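Local coordinates for ABC transporter sugar binding protein (Xanthomonas axonopodis pv. citri, PDB 3UOR) that probably binds maltose or related sugars in the periplasm as the solute-binding component of an ABC transporter, at residues A370-V374 and L375-R379; L198-A201 and L202-D205; A316-K319 and L320-Y323; E104-Q107 and P108-A111. One frame throughout, in Å; residues are numbered along the deposited sequence.

Contact 1 (A370-V374 and L375-R379)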
loop_
_atom_site.group_PDB
_atom_site.type_symbol
_atom_site.label_atom_id
_atom_site.label_comp_id
_atom_site.label_asym_id
_atom_site.label_seq_id
_atom_site.Cartn_x
_atom_site.Cartn_y
_atom_site.Cartn_z
ATOM N N ALA A 370 -0.329 -3.353 -8.988
ATOM C CA ALA A 370 1.046 -3.531 -8.536
ATOM C C ALA A 370 1.979 -2.513 -9.209
ATOM O O ALA A 370 1.781 -2.148 -10.369
ATOM C CB ALA A 370 1.519 -4.948 -8.825
ATOM N N THR A 371 2.983 -2.049 -8.472
ATOM C CA THR A 371 4.031 -1.178 -9.037
ATOM C C THR A 371 5.011 -2.061 -9.800
ATOM O O THR A 371 5.053 -3.276 -9.556
ATOM C CB THR A 371 4.774 -0.440 -7.915
ATOM O OG1 THR A 371 4.885 -1.306 -6.770
ATOM C CG2 THR A 371 4.012 0.791 -7.499
ATOM N N PRO A 372 5.811 -1.475 -10.720
ATOM C CA PRO A 372 6.733 -2.301 -11.509
ATOM C C PRO A 372 7.605 -3.157 -10.601
ATOM O O PRO A 372 8.046 -2.666 -9.587
ATOM C CB PRO A 372 7.555 -1.262 -12.279
ATOM C CG PRO A 372 6.585 -0.133 -12.460
ATOM C CD PRO A 372 5.840 -0.066 -11.158
ATOM N N LYS A 373 7.807 -4.428 -10.934
ATOM C CA LYS A 373 8.463 -5.348 -10.008
ATOM C C LYS A 373 9.976 -5.387 -10.176
ATOM O O LYS A 373 10.546 -6.433 -10.483
ATOM C CB LYS A 373 7.896 -6.763 -10.131
ATOM C CG LYS A 373 6.516 -6.947 -9.535
ATOM C CD LYS A 373 5.528 -7.140 -10.660
ATOM C CE LYS A 373 4.295 -7.881 -10.209
ATOM N NZ LYS A 373 4.036 -8.958 -11.197
ATOM N N VAL A 374 10.615 -4.244 -9.961
ATOM C CA VAL A 374 12.070 -4.172 -9.966
ATOM C C VAL A 374 12.604 -3.913 -8.572
ATOM O O VAL A 374 12.033 -3.180 -7.765
ATOM C CB VAL A 374 12.581 -3.095 -10.917
ATOM C CG1 VAL A 374 12.128 -3.412 -12.335
ATOM C CG2 VAL A 374 12.077 -1.707 -10.485
ATOM N N LEU A 375 13.710 -4.568 -8.294
ATOM C CA LEU A 375 14.451 -4.428 -7.059
ATOM C C LEU A 375 14.689 -2.942 -6.696
ATOM O O LEU A 375 14.609 -2.552 -5.530
ATOM C CB LEU A 375 15.760 -5.180 -7.278
ATOM C CG LEU A 375 16.857 -5.266 -6.275
ATOM C CD1 LEU A 375 17.654 -6.502 -6.638
ATOM C CD2 LEU A 375 17.677 -4.004 -6.381
ATOM N N GLU A 376 14.922 -2.099 -7.695
ATOM C CA GLU A 376 15.223 -0.690 -7.415
ATOM C C GLU A 376 14.005 0.235 -7.288
ATOM O O GLU A 376 14.143 1.470 -7.221
ATOM C CB GLU A 376 16.277 -0.143 -8.387
ATOM C CG GLU A 376 16.183 -0.632 -9.810
ATOM C CD GLU A 376 16.686 -2.071 -10.033
ATOM O OE1 GLU A 376 17.907 -2.339 -10.032
ATOM O OE2 GLU A 376 15.835 -2.939 -10.267
ATOM N N TRP A 377 12.818 -0.361 -7.209
ATOM C CA TRP A 377 11.584 0.424 -7.113
ATOM C C TRP A 377 11.558 1.421 -5.941
ATOM O O TRP A 377 11.146 2.556 -6.107
ATOM C CB TRP A 377 10.315 -0.460 -7.085
ATOM C CG TRP A 377 9.114 0.405 -7.087
ATOM C CD1 TRP A 377 8.254 0.632 -6.044
ATOM C CD2 TRP A 377 8.687 1.257 -8.155
ATOM N NE1 TRP A 377 7.291 1.537 -6.428
ATOM C CE2 TRP A 377 7.551 1.945 -7.714
ATOM C CE3 TRP A 377 9.145 1.477 -9.458
ATOM C CZ2 TRP A 377 6.863 2.842 -8.529
ATOM C CZ3 TRP A 377 8.478 2.353 -10.254
ATOM C CH2 TRP A 377 7.340 3.034 -9.796
ATOM N N GLU A 378 11.987 1.018 -4.759
ATOM C CA GLU A 378 11.951 1.956 -3.640
ATOM C C GLU A 378 12.829 3.184 -3.874
ATOM O O GLU A 378 12.413 4.294 -3.573
ATOM C CB GLU A 378 12.334 1.280 -2.328
ATOM C CG GLU A 378 11.169 0.527 -1.702
ATOM C CD GLU A 378 11.437 0.123 -0.257
ATOM O OE1 GLU A 378 12.347 -0.705 -0.017
ATOM O OE2 GLU A 378 10.732 0.637 0.641
ATOM N N ARG A 379 14.031 2.992 -4.412
ATOM C CA ARG A 379 14.886 4.120 -4.774
ATOM C C ARG A 379 14.168 5.019 -5.783
ATOM O O ARG A 379 14.154 6.235 -5.663
ATOM C CB ARG A 379 16.201 3.627 -5.379
ATOM C CG ARG A 379 17.147 2.977 -4.373
ATOM C CD ARG A 379 18.220 2.128 -5.066
ATOM N NE ARG A 379 19.291 2.940 -5.646
ATOM C CZ ARG A 379 20.125 2.505 -6.590
ATOM N NH1 ARG A 379 19.988 1.267 -7.065
ATOM N NH2 ARG A 379 21.087 3.307 -7.065
#

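Contact 2 (L198-A201 and L202-D205)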
loop_
_atom_site.group_PDB
_atom_site.type_symbol
_atom_site.label_atom_id
_atom_site.label_comp_id
_atom_site.label_asym_id
_atom_site.label_seq_id
_atom_site.Cartn_x
_atom_site.Cartn_y
_atom_site.Cartn_z
ATOM N N LEU A 198 1.965 8.675 -6.390
ATOM C CA LEU A 198 2.025 7.323 -6.939
ATOM C C LEU A 198 0.610 6.782 -7.234
ATOM O O LEU A 198 0.374 6.209 -8.300
ATOM C CB LEU A 198 2.797 6.386 -6.010
ATOM C CG LEU A 198 2.798 4.917 -6.435
ATOM C CD1 LEU A 198 3.443 4.782 -7.804
ATOM C CD2 LEU A 198 3.565 4.073 -5.417
ATOM N N SER A 199 -0.322 6.976 -6.301
ATOM C CA SER A 199 -1.703 6.497 -6.495
ATOM C C SER A 199 -2.264 7.060 -7.792
ATOM O O SER A 199 -2.776 6.318 -8.621
ATOM C CB SER A 199 -2.612 6.916 -5.328
ATOM O OG SER A 199 -2.157 6.327 -4.123
ATOM N N PHE A 200 -2.149 8.376 -7.976
ATOM C CA PHE A 200 -2.694 9.021 -9.170
ATOM C C PHE A 200 -1.981 8.581 -10.444
ATOM O O PHE A 200 -2.589 8.558 -11.512
ATOM C CB PHE A 200 -2.685 10.559 -9.026
ATOM C CG PHE A 200 -3.587 11.051 -7.944
ATOM C CD1 PHE A 200 -4.931 10.659 -7.918
ATOM C CD2 PHE A 200 -3.108 11.856 -6.925
ATOM C CE1 PHE A 200 -5.784 11.088 -6.917
ATOM C CE2 PHE A 200 -3.970 12.295 -5.905
ATOM C CZ PHE A 200 -5.311 11.906 -5.910
ATOM N N ALA A 201 -0.695 8.247 -10.337
ATOM C CA ALA A 201 0.069 7.779 -11.500
ATOM C C ALA A 201 -0.324 6.355 -11.876
ATOM O O ALA A 201 -0.380 6.000 -13.067
ATOM C CB ALA A 201 1.573 7.865 -11.224
ATOM N N LEU A 202 -0.607 5.536 -10.862
ATOM C CA LEU A 202 -1.117 4.185 -11.103
ATOM C C LEU A 202 -2.491 4.168 -11.781
ATOM O O LEU A 202 -2.876 3.151 -12.323
ATOM C CB LEU A 202 -1.182 3.375 -9.810
ATOM C CG LEU A 202 0.173 3.032 -9.231
ATOM C CD1 LEU A 202 0.002 2.382 -7.855
ATOM C CD2 LEU A 202 0.853 2.118 -10.185
ATOM N N GLN A 203 -3.232 5.280 -11.744
ATOM C CA GLN A 203 -4.543 5.322 -12.417
ATOM C C GLN A 203 -4.454 5.532 -13.934
ATOM O O GLN A 203 -5.477 5.670 -14.587
ATOM C CB GLN A 203 -5.453 6.395 -11.801
ATOM C CG GLN A 203 -5.716 6.188 -10.316
ATOM C CD GLN A 203 -6.510 7.309 -9.738
ATOM O OE1 GLN A 203 -6.512 8.425 -10.274
ATOM N NE2 GLN A 203 -7.203 7.036 -8.642
ATOM N N GLN A 204 -3.243 5.550 -14.490
ATOM C CA GLN A 204 -3.063 5.847 -15.914
ATOM C C GLN A 204 -2.845 4.548 -16.663
ATOM O O GLN A 204 -2.428 3.572 -16.074
ATOM C CB GLN A 204 -1.851 6.771 -16.127
ATOM C CG GLN A 204 -1.855 8.057 -15.252
ATOM C CD GLN A 204 -3.191 8.800 -15.299
ATOM O OE1 GLN A 204 -3.725 9.066 -16.378
ATOM N NE2 GLN A 204 -3.739 9.128 -14.122
ATOM N N ASP A 205 -3.069 4.556 -17.971
ATOM C CA ASP A 205 -2.981 3.344 -18.776
ATOM C C ASP A 205 -1.568 2.905 -19.046
ATOM O O ASP A 205 -1.327 1.737 -19.357
ATOM C CB ASP A 205 -3.667 3.552 -20.119
ATOM C CG ASP A 205 -5.164 3.521 -20.003
ATOM O OD1 ASP A 205 -5.659 2.790 -19.115
ATOM O OD2 ASP A 205 -5.839 4.228 -20.785
#

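Contact 3 (A316-K319 and L320-Y323)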
loop_
_atom_site.group_PDB
_atom_site.type_symbol
_atom_site.label_atom_id
_atom_site.label_comp_id
_atom_site.label_asym_id
_atom_site.label_seq_id
_atom_site.Cartn_x
_atom_site.Cartn_y
_atom_site.Cartn_z
ATOM N N ALA A 316 4.916 -27.721 7.320
ATOM C CA ALA A 316 4.385 -27.136 8.551
ATOM C C ALA A 316 4.255 -25.655 8.286
ATOM O O ALA A 316 3.265 -25.025 8.650
ATOM C CB ALA A 316 5.325 -27.377 9.727
ATOM N N SER A 317 5.276 -25.111 7.632
ATOM C CA SER A 317 5.329 -23.699 7.292
ATOM C C SER A 317 4.145 -23.310 6.423
ATOM O O SER A 317 3.503 -22.299 6.679
ATOM C CB SER A 317 6.643 -23.376 6.582
ATOM O OG SER A 317 7.710 -23.347 7.514
ATOM N N TRP A 318 3.847 -24.120 5.409
ATOM C CA TRP A 318 2.704 -23.836 4.569
ATOM C C TRP A 318 1.407 -23.829 5.375
ATOM O O TRP A 318 0.547 -22.986 5.159
ATOM C CB TRP A 318 2.569 -24.836 3.429
ATOM C CG TRP A 318 1.238 -24.668 2.784
ATOM C CD1 TRP A 318 0.166 -25.509 2.870
ATOM C CD2 TRP A 318 0.806 -23.545 2.007
ATOM N NE1 TRP A 318 -0.903 -24.989 2.167
ATOM C CE2 TRP A 318 -0.531 -23.786 1.628
ATOM C CE3 TRP A 318 1.429 -22.368 1.575
ATOM C CZ2 TRP A 318 -1.255 -22.893 0.839
ATOM C CZ3 TRP A 318 0.710 -21.484 0.798
ATOM C CH2 TRP A 318 -0.620 -21.751 0.437
ATOM N N LYS A 319 1.251 -24.776 6.293
ATOM C CA LYS A 319 0.014 -24.841 7.086
ATOM C C LYS A 319 -0.207 -23.551 7.867
ATOM O O LYS A 319 -1.334 -23.080 7.998
ATOM C CB LYS A 319 0.023 -26.037 8.050
ATOM C CG LYS A 319 -0.107 -27.402 7.374
ATOM C CD LYS A 319 -0.016 -28.517 8.414
ATOM C CE LYS A 319 -0.177 -29.912 7.806
ATOM N NZ LYS A 319 -1.611 -30.293 7.662
ATOM N N LEU A 320 0.869 -22.987 8.399
ATOM C CA LEU A 320 0.759 -21.730 9.117
ATOM C C LEU A 320 0.256 -20.619 8.187
ATOM O O LEU A 320 -0.578 -19.797 8.575
ATOM C CB LEU A 320 2.097 -21.344 9.744
ATOM C CG LEU A 320 2.169 -19.907 10.230
ATOM C CD1 LEU A 320 1.122 -19.642 11.284
ATOM C CD2 LEU A 320 3.554 -19.606 10.759
ATOM N N ILE A 321 0.740 -20.607 6.952
ATOM C CA ILE A 321 0.384 -19.533 6.029
ATOM C C ILE A 321 -1.063 -19.679 5.601
ATOM O O ILE A 321 -1.803 -18.695 5.465
ATOM C CB ILE A 321 1.282 -19.512 4.788
ATOM C CG1 ILE A 321 2.677 -18.992 5.146
ATOM C CG2 ILE A 321 0.695 -18.602 3.734
ATOM C CD1 ILE A 321 3.595 -18.911 3.958
ATOM N N GLU A 322 -1.459 -20.929 5.418
ATOM C CA GLU A 322 -2.810 -21.272 5.041
ATOM C C GLU A 322 -3.767 -20.843 6.134
ATOM O O GLU A 322 -4.814 -20.275 5.845
ATOM C CB GLU A 322 -2.915 -22.777 4.820
ATOM C CG GLU A 322 -4.160 -23.184 4.081
ATOM C CD GLU A 322 -4.227 -24.684 3.864
ATOM O OE1 GLU A 322 -4.411 -25.415 4.857
ATOM O OE2 GLU A 322 -4.101 -25.124 2.709
ATOM N N TYR A 323 -3.399 -21.110 7.387
ATOM C CA TYR A 323 -4.202 -20.694 8.540
ATOM C C TYR A 323 -4.419 -19.181 8.510
ATOM O O TYR A 323 -5.542 -18.700 8.681
ATOM C CB TYR A 323 -3.520 -21.106 9.849
ATOM C CG TYR A 323 -4.177 -20.561 11.102
ATOM C CD1 TYR A 323 -5.252 -21.212 11.694
ATOM C CD2 TYR A 323 -3.712 -19.398 11.696
ATOM C CE1 TYR A 323 -5.849 -20.707 12.843
ATOM C CE2 TYR A 323 -4.301 -18.879 12.835
ATOM C CZ TYR A 323 -5.366 -19.532 13.404
ATOM O OH TYR A 323 -5.939 -18.998 14.537
#

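Contact 4 (E104-Q107 and P108-A111)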
loop_
_atom_site.group_PDB
_atom_site.type_symbol
_atom_site.label_atom_id
_atom_site.label_comp_id
_atom_site.label_asym_id
_atom_site.label_seq_id
_atom_site.Cartn_x
_atom_site.Cartn_y
_atom_site.Cartn_z
ATOM N N GLU A 104 10.757 -19.775 -1.775
ATOM C CA GLU A 104 10.136 -20.995 -2.255
ATOM C C GLU A 104 8.984 -20.662 -3.192
ATOM O O GLU A 104 8.095 -19.895 -2.820
ATOM C CB GLU A 104 9.601 -21.787 -1.066
ATOM C CG GLU A 104 8.837 -23.034 -1.456
ATOM C CD GLU A 104 9.760 -24.195 -1.801
ATOM O OE1 GLU A 104 10.992 -24.066 -1.629
ATOM O OE2 GLU A 104 9.240 -25.236 -2.234
ATOM N N PRO A 105 8.981 -21.242 -4.404
ATOM C CA PRO A 105 7.826 -21.053 -5.294
ATOM C C PRO A 105 6.556 -21.535 -4.604
ATOM O O PRO A 105 6.548 -22.623 -4.036
ATOM C CB PRO A 105 8.144 -21.957 -6.486
ATOM C CG PRO A 105 9.667 -22.099 -6.453
ATOM C CD PRO A 105 10.009 -22.115 -4.995
ATOM N N MET A 106 5.497 -20.738 -4.660
ATOM C CA MET A 106 4.309 -21.006 -3.883
ATOM C C MET A 106 3.207 -21.687 -4.672
ATOM O O MET A 106 2.275 -22.217 -4.083
ATOM C CB MET A 106 3.757 -19.715 -3.293
ATOM C CG MET A 106 4.578 -19.159 -2.157
ATOM S SD MET A 106 4.428 -20.215 -0.715
ATOM C CE MET A 106 5.987 -20.999 -0.840
ATOM N N GLN A 107 3.289 -21.662 -5.992
ATOM C CA GLN A 107 2.176 -22.161 -6.796
ATOM C C GLN A 107 1.823 -23.629 -6.516
ATOM O O GLN A 107 0.653 -23.973 -6.479
ATOM C CB GLN A 107 2.396 -21.916 -8.293
ATOM C CG GLN A 107 1.195 -22.301 -9.161
ATOM C CD GLN A 107 -0.140 -21.758 -8.640
ATOM O OE1 GLN A 107 -0.207 -20.669 -8.064
ATOM N NE2 GLN A 107 -1.213 -22.520 -8.850
ATOM N N PRO A 108 2.833 -24.495 -6.305
ATOM C CA PRO A 108 2.538 -25.894 -5.966
ATOM C C PRO A 108 1.735 -26.053 -4.666
ATOM O O PRO A 108 0.916 -26.966 -4.562
ATOM C CB PRO A 108 3.931 -26.522 -5.823
ATOM C CG PRO A 108 4.804 -25.671 -6.672
ATOM C CD PRO A 108 4.271 -24.273 -6.520
ATOM N N TYR A 109 1.960 -25.180 -3.689
ATOM C CA TYR A 109 1.202 -25.244 -2.442
ATOM C C TYR A 109 -0.190 -24.668 -2.646
ATOM O O TYR A 109 -1.172 -25.182 -2.122
ATOM C CB TYR A 109 1.930 -24.502 -1.316
ATOM C CG TYR A 109 3.276 -25.096 -0.970
ATOM C CD1 TYR A 109 3.393 -26.095 -0.010
ATOM C CD2 TYR A 109 4.433 -24.665 -1.611
ATOM C CE1 TYR A 109 4.635 -26.652 0.301
ATOM C CE2 TYR A 109 5.679 -25.211 -1.303
ATOM C CZ TYR A 109 5.767 -26.202 -0.346
ATOM O OH TYR A 109 6.995 -26.743 -0.040
ATOM N N VAL A 110 -0.281 -23.590 -3.412
ATOM C CA VAL A 110 -1.568 -22.937 -3.598
ATOM C C VAL A 110 -2.495 -23.901 -4.342
ATOM O O VAL A 110 -3.683 -24.008 -4.039
ATOM C CB VAL A 110 -1.431 -21.610 -4.385
ATOM C CG1 VAL A 110 -2.802 -21.118 -4.810
ATOM C CG2 VAL A 110 -0.697 -20.548 -3.534
ATOM N N ALA A 111 -1.928 -24.614 -5.309
ATOM C CA ALA A 111 -2.692 -25.516 -6.153
ATOM C C ALA A 111 -3.283 -26.677 -5.360
ATOM O O ALA A 111 -4.336 -27.205 -5.719
ATOM C CB ALA A 111 -1.815 -26.048 -7.303
#

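Contact 1 (A370-V374 and L375-R379)
Thr371 and Pro372 lie side by side over one face of the Trp377 indole, two CH-pi contacts that fold the loop 370-374 back on the first turn of helix 377-394. The backbone joining the two halves is a type I beta turn from Val374 to Trp377, with Glu376 at the N-cap position of the helix. Each half of the indole has its own partner: Thr371 CB stands 3.9 Å from the centroid of the five-membered ring, and Pro372 CD lies 3.8 Å from that of the six-membered ring, only 17° off its normal. The threonine crosses the indole at about a right angle, its CG2 methyl 3.5 Å from Trp377 NE1, while the proline rests its CD and CG on CZ3. With CG anti to the backbone N of Trp377 (chi1 -176°), the indole is carried back beneath the incoming chain instead of forward along the helix. Val374 CG2 fills in at the edge of the indole, near its plane, 4.0 Å from Trp377 CB. The Glu376 side chain bends at chi2 and brings OE2 to 3.3 Å from Val374 CB.

Further out, Leu198 of helix 195-202 touches both Thr371 and the indole, and Leu209 of strand 209-210 packs on Pro372 and Val374. Lys373, centre of an inverse gamma turn, points the other way and gives its NZ to the carbonyl of Leu130. Within the contact itself, the turn is closed by Trp377 N, which donates to Val374 O at 3.0 Å from well above the carbonyl plane, 54° out of it.

Contact 2 (L198-A201 and L202-D205)
The Phe200 ring meets Gln203 at its edge: OE1 of the glutamine lies near the ring plane, 3.6 Å from Phe200 CD1, and the amide is turned 74° against the ring. The two side chains run alongside each other and point the same way, the glutamine extended beyond CG. Trp166 gives its indole N-H to that same Gln203 OE1 and also meets the phenylalanine ring, while Phe229 packs on Phe200 edge-to-face. Gln203 NE2 is bonded to the carbonyls of Pro290 and Ala297, which should fix the rotation of the amide.

These side chains lie near the C-terminal end of helix 195-202, before the loop to strand 209-210. Leu202 N still makes a regular i to i-4 bond to Leu198 O, at 2.8 Å, but Gln203 N has only weak bonds, to Ser199 O and Phe200 O. The Gln204 side chain then takes the place of a backbone donor: bent at chi2 (-49°), it folds back so that NE2 reaches Phe200 O at 2.9 Å, nearly straight at 172° and with the acceptor in its amide plane. Gln204 N turns to Ala201 O, 3.2 Å away. On another side of the helix Leu198 CD1 packs against Leu202 CG at 4.0 Å.

Contact 3 (A316-K319 and L320-Y323)
Helix 314-324 packs on the mixed beta-sheet of this periplasmic binding protein, and within it Trp318, Ile321 and Glu322 form a local cluster at spacings of three and four residues. Glu322 reaches back one turn to the indole: its OE2 accepts a weak hydrogen bond from Trp318 NE1, 3.2 Å long and bent to 141°. The glutamate chain is extended beyond CG and crosses the indole obliquely, with Glu322 CB 3.9 Å above one face, offset toward the rim, and the carboxylate plane turned 77° from the ring. Trp318 has CG anti to the backbone N (chi1 168°), which sends the indole forward along the helix to meet both partners. Ile321 CG2 approaches the other end of the indole, 4.1 Å from Trp318 CZ3.

Underneath runs regular alpha-helical bonding. Glu322 N donates to Trp318 O at 2.9 Å and Tyr323 N to Lys319 O at the same length, while Leu320 N and Ile321 N make longer bonds to Ala316 O and Ser317 O. Ser317 and Ile321 face strands 86-90 and 303-307, Leu320 rests on Phe34 of strand 30-36, and Tyr323 OH is bonded to Asp50.

Glu322 OE2 takes its stronger bond from Ser113 OG, and the weak one from the indole N-H adds to it. These two neutral partners would probably favour the charged carboxylate. Lys319 NZ, 6.3 Å from Glu322 OE1, makes no direct ion pair with it and could contribute only a longer-range electrostatic attraction.

Contact 4 (E104-Q107 and P108-A111)
Met106 and Glu104 both approach the ring of Tyr109, the first through its thioether and the second through its carboxylate. The sulfur makes a Met-aromatic contact: Met106 SD is 5.4 Å from the ring centroid on an oblique line, 47° off the normal, and its CE methyl comes within 4.1 Å of Tyr109 CD2. Bends at chi2 and chi3 bring that methyl round to the ring.

The polar contact is at the ring's edge. Glu104 OE2 lies near the ring plane and accepts a weak, long hydrogen bond from Tyr109 OH at 3.5 Å; the carboxylate is turned 66° against the ring. The carboxylate's stronger partner is Lys314, which forms a salt bridge with Glu104 OE1. Apart from these bonds, Pro105 O merely packs at the ring edge, 3.8 Å from Tyr109 CD2.

Backbone bonds start the helix. Met106 O takes Val110 N at 3.0 Å and, more weakly, Tyr109 N, while Gln107 O takes Ala111 N at 2.9 Å. Pro108 has no N-H to give, as suits a residue in a first helical turn. Outside this turn the bent Gln107 chain lies along the helix, its NE2 3.9 Å from Ala111 CB.

Helix 107-111 thus lies beside helix 314-324, where Tyr109 and Val110 meet Trp318, while Met106 packs on Ile307 of strand 303-307 and on Leu135 of strand 134-150.

In the fold
Along the chain the order is contact 4, contact 2, contact 3, contact 1, yet in space they form two pairs. Contacts 3 and 4, centres about 12 Å apart, join helices 314-324 and 107-111 through Trp318, beside strand 303-307. Contacts 1 and 2, centres about 15 Å apart, meet through Leu198, which links helix 195-202 to the start of helix 377-394. Between the pairs, contacts 1 and 4 have centres about 23 Å and nearest atoms about 13 Å apart, and contacts 2 and 3, centres about 35 Å apart, lie on opposite sides of the chain's centre. Each pair brings together segments far apart in sequence. Periplasmic binding proteins of this family are two-lobed.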